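Long-range contact in rutinosidase (Aspergillus niger, PDB 6I1A), which hydrolyses rutinosides as a secreted glycoside hydrolase of family 5 and possibly acts on beta-1,3-glucans as well: residues A[13-17]-A[234-240]. Residues are numbered along the deposited sequence; the frame is centred on the assembly and turned at random.
Sequences SYIDW and NPNIPVM. With EDO (1,2-ethanediol), chain J.
Tyr14 lays one face of its ring on Asn236, whose CB stands 3.4 Å from the ring centroid and only 10° off the normal, a CH-pi contact over the middle of the ring. The phenol end runs on to Asn234, which comes from the opposite direction. Asn234 ND2 donates to Tyr14 OH over 3.0 Å, nearly straight at 165°. The hydroxyl lies in the amide plane, and the ring stands steeply to that plane. The Asn234 amide spans two tasks: OD1 accepts from Asn236 N at 3.1 Å in an Asx turn, while ND2 also bonds Gln179 OE1. The Asx turn sits on a type I beta turn, Asn234 to Ile237, closed by the bond from Ile237 N to Asn234 O. Between the backbones, one water donates to both Ile15 O and Asn236 O, 2.7 Å each.

Further along, the character turns apolar. Pro238 CB meets the indole edge of Trp17 in the ring plane, 3.6 Å from CD1. Met240, bent at its last torsion (chi3 -75°), brings CE over one face of the six-membered ring, toward its rim; Ile15 CD1 lies over the opposite face. Trp17 NE1 bonds Thr188 OG1 of strand 187-190, and Phe20 and Phe300 pack edge-to-face against the indole.

The contact thus joins the N-terminal segment leading to strand 22-26 with the turn entering strand 239-241 in the TIM barrel. Its chemistry is divided: a polar end, where two bonds from ND2 and the Asx turn fix the rotation of the Asn234 amide, which probably helps to set the tyrosine hydroxyl, and a buried indole sandwiched between the Ile15 CD1 methyl and the Met240 S-methyl, with Pro238 at its edge and its N-H satisfied by a threonine.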
ATOM      1  N   SER A  13     -30.654 -15.292 -21.180  1.00 37.42           N
ATOM      2  CA  SER A  13     -29.528 -16.263 -21.192  1.00 32.71           C
ATOM      3  C   SER A  13     -28.176 -15.542 -21.068  1.00 24.57           C
ATOM      4  O   SER A  13     -27.230 -16.209 -20.744  1.00 25.55           O
ATOM      5  CB  SER A  13     -29.568 -17.113 -22.410  1.00 40.17           C
ATOM      6  OG  SER A  13     -29.719 -16.286 -23.552  1.00 45.79           O
ATOM      7  N   TYR A  14     -28.107 -14.218 -21.235  1.00 22.48           N
ATOM      8  CA  TYR A  14     -26.830 -13.473 -20.986  1.00 19.49           C
ATOM      9  C   TYR A  14     -26.635 -13.323 -19.482  1.00 20.41           C
ATOM     10  O   TYR A  14     -27.582 -13.281 -18.690  1.00 24.35           O
ATOM     11  CB  TYR A  14     -26.801 -12.097 -21.671  1.00 20.59           C
ATOM     12  CG  TYR A  14     -26.728 -12.178 -23.160  1.00 18.80           C
ATOM     13  CD1 TYR A  14     -27.865 -12.369 -23.967  1.00 20.44           C
ATOM     14  CD2 TYR A  14     -25.532 -12.047 -23.836  1.00 18.88           C
ATOM     15  CE1 TYR A  14     -27.784 -12.418 -25.351  1.00 22.63           C
ATOM     16  CE2 TYR A  14     -25.430 -12.144 -25.213  1.00 19.11           C
ATOM     17  CZ  TYR A  14     -26.568 -12.270 -26.010  1.00 18.32           C
ATOM     18  OH  TYR A  14     -26.397 -12.351 -27.365  1.00 20.19           O
ATOM     19  N   ILE A  15     -25.393 -13.159 -19.046  1.00 20.30           N
ATOM     20  CA  ILE A  15     -25.207 -13.063 -17.576  1.00 22.01           C
ATOM     21  C   ILE A  15     -25.269 -11.620 -17.123  1.00 20.42           C
ATOM     22  O   ILE A  15     -24.896 -10.662 -17.890  1.00 19.27           O
ATOM     23  CB  ILE A  15     -23.946 -13.796 -17.118  1.00 27.38           C
ATOM     24  CG1 ILE A  15     -22.688 -13.021 -17.454  1.00 26.44           C
ATOM     25  CG2 ILE A  15     -23.922 -15.234 -17.678  1.00 30.60           C
ATOM     26  CD1 ILE A  15     -21.504 -13.491 -16.572  1.00 26.20           C
ATOM     27  N   ASP A  16     -25.722 -11.464 -15.895  1.00 17.54           N
ATOM     28  CA  ASP A  16     -25.712 -10.208 -15.167  1.00 19.87           C
ATOM     29  C   ASP A  16     -24.611 -10.335 -14.126  1.00 16.63           C
ATOM     30  O   ASP A  16     -24.759 -11.094 -13.207  1.00 16.72           O
ATOM     31  CB  ASP A  16     -27.053  -9.937 -14.499  1.00 20.64           C
ATOM     32  CG  ASP A  16     -27.108  -8.618 -13.800  1.00 22.97           C
ATOM     33  OD1 ASP A  16     -26.095  -7.967 -13.605  1.00 22.14           O
ATOM     34  OD2 ASP A  16     -28.244  -8.213 -13.441  1.00 31.14           O
ATOM     35  N   TRP A  17     -23.484  -9.666 -14.352  1.00 16.27           N
ATOM     36  CA  TRP A  17     -22.360  -9.787 -13.397  1.00 14.44           C
ATOM     37  C   TRP A  17     -22.762  -9.334 -11.995  1.00 15.84           C
ATOM     38  O   TRP A  17     -21.976  -9.528 -11.053  1.00 15.10           O
ATOM     39  CB  TRP A  17     -21.143  -9.015 -13.915  1.00 14.77           C
ATOM     40  CG  TRP A  17     -20.280  -9.856 -14.803  1.00 13.35           C
ATOM     41  CD1 TRP A  17     -20.174  -9.826 -16.168  1.00 13.54           C
ATOM     42  CD2 TRP A  17     -19.342 -10.862 -14.374  1.00 12.84           C
ATOM     43  NE1 TRP A  17     -19.297 -10.761 -16.618  1.00 13.65           N
ATOM     44  CE2 TRP A  17     -18.728 -11.381 -15.528  1.00 13.23           C
ATOM     45  CE3 TRP A  17     -18.955 -11.393 -13.118  1.00 13.52           C
ATOM     46  CZ2 TRP A  17     -17.795 -12.423 -15.488  1.00 14.15           C
ATOM     47  CZ3 TRP A  17     -18.007 -12.401 -13.077  1.00 14.19           C
ATOM     48  CH2 TRP A  17     -17.384 -12.864 -14.249  1.00 13.59           C
ATOM     49  N   ASN A 234     -23.825  -5.423 -29.693  1.00 14.91           N
ATOM     50  CA  ASN A 234     -24.568  -6.372 -28.859  1.00 16.62           C
ATOM     51  C   ASN A 234     -24.331  -5.900 -27.436  1.00 16.63           C
ATOM     52  O   ASN A 234     -23.348  -6.285 -26.794  1.00 16.42           O
ATOM     53  CB  ASN A 234     -24.170  -7.832 -29.067  1.00 16.71           C
ATOM     54  CG  ASN A 234     -25.051  -8.746 -28.252  1.00 14.49           C
ATOM     55  OD1 ASN A 234     -25.781  -8.342 -27.353  1.00 17.85           O
ATOM     56  ND2 ASN A 234     -24.855 -10.032 -28.532  1.00 17.05           N
ATOM     57  N   PRO A 235     -25.209  -5.098 -26.874  1.00 16.14           N
ATOM     58  CA  PRO A 235     -25.014  -4.510 -25.568  1.00 16.42           C
ATOM     59  C   PRO A 235     -25.120  -5.540 -24.429  1.00 16.50           C
ATOM     60  O   PRO A 235     -24.819  -5.172 -23.317  1.00 17.59           O
ATOM     61  CB  PRO A 235     -26.078  -3.416 -25.472  1.00 18.97           C
ATOM     62  CG  PRO A 235     -27.126  -3.883 -26.423  1.00 17.52           C
ATOM     63  CD  PRO A 235     -26.439  -4.578 -27.552  1.00 17.58           C
ATOM     64  N   ASN A 236     -25.564  -6.745 -24.758  1.00 16.90           N
ATOM     65  CA  ASN A 236     -25.715  -7.808 -23.754  1.00 17.46           C
ATOM     66  C   ASN A 236     -24.356  -8.460 -23.482  1.00 17.45           C
ATOM     67  O   ASN A 236     -24.242  -9.205 -22.479  1.00 16.34           O
ATOM     68  CB  ASN A 236     -26.736  -8.836 -24.222  1.00 18.30           C
ATOM     69  CG  ASN A 236     -28.122  -8.232 -24.263  1.00 22.73           C
ATOM     70  OD1 ASN A 236     -28.571  -7.732 -23.251  1.00 25.16           O
ATOM     71  ND2 ASN A 236     -28.640  -8.131 -25.465  1.00 30.00           N
ATOM     72  N   ILE A 237     -23.343  -8.202 -24.310  1.00 15.55           N
ATOM     73  CA  ILE A 237     -21.966  -8.729 -24.005  1.00 15.26           C
ATOM     74  C   ILE A 237     -21.394  -7.832 -22.923  1.00 14.66           C
ATOM     75  O   ILE A 237     -21.160  -6.664 -23.158  1.00 14.74           O
ATOM     76  CB  ILE A 237     -21.068  -8.719 -25.256  1.00 14.32           C
ATOM     77  CG1 ILE A 237     -21.625  -9.583 -26.394  1.00 14.99           C
ATOM     78  CG2 ILE A 237     -19.641  -9.137 -24.879  1.00 15.02           C
ATOM     79  CD1 ILE A 237     -20.911  -9.368 -27.670  1.00 15.62           C
ATOM     80  N   PRO A 238     -21.019  -8.346 -21.718  1.00 14.46           N
ATOM     81  CA  PRO A 238     -20.423  -7.497 -20.709  1.00 14.07           C
ATOM     82  C   PRO A 238     -18.982  -7.130 -21.071  1.00 13.22           C
ATOM     83  O   PRO A 238     -18.289  -7.905 -21.767  1.00 13.58           O
ATOM     84  CB  PRO A 238     -20.400  -8.391 -19.453  1.00 14.35           C
ATOM     85  CG  PRO A 238     -21.339  -9.512 -19.766  1.00 14.27           C
ATOM     86  CD  PRO A 238     -21.289  -9.738 -21.253  1.00 15.03           C
ATOM     87  N   VAL A 239     -18.579  -5.957 -20.625  1.00 12.52           N
ATOM     88  CA  VAL A 239     -17.175  -5.478 -20.730  1.00 12.41           C
ATOM     89  C   VAL A 239     -16.559  -5.560 -19.328  1.00 11.66           C
ATOM     90  O   VAL A 239     -17.117  -5.004 -18.336  1.00 12.72           O
ATOM     91  CB  VAL A 239     -17.071  -4.059 -21.311  1.00 13.37           C
ATOM     92  CG1 VAL A 239     -15.670  -3.512 -21.190  1.00 14.81           C
ATOM     93  CG2 VAL A 239     -17.525  -4.061 -22.776  1.00 16.09           C
ATOM     94  N   MET A 240     -15.421  -6.237 -19.236  1.00 11.67           N
ATOM     95  CA  MET A 240     -14.649  -6.349 -18.000  1.00 11.64           C
ATOM     96  C   MET A 240     -13.443  -5.402 -18.076  1.00 10.11           C
ATOM     97  O   MET A 240     -12.566  -5.541 -18.976  1.00 11.36           O
ATOM     98  CB  MET A 240     -14.195  -7.789 -17.838  1.00 12.02           C
ATOM     99  CG  MET A 240     -13.314  -8.000 -16.601  1.00 12.33           C
ATOM    100  SD  MET A 240     -13.067  -9.754 -16.175  1.00 12.74           S
ATOM    101  CE  MET A 240     -14.651 -10.155 -15.469  1.00 14.40           C
TER
HETATM  102  C1  EDO J 408     -23.161  -5.579 -14.982  1.00 18.22           C
HETATM  103  O1  EDO J 408     -22.804  -4.358 -14.481  1.00 19.24           O
HETATM  104  C2  EDO J 408     -24.600  -5.596 -15.480  1.00 21.25           C
HETATM  105  O2  EDO J 408     -25.577  -5.400 -14.440  1.00 23.45           O
HETATM  106  O   HOH W   1     -25.327  -9.128 -20.050  1.00 19.64           O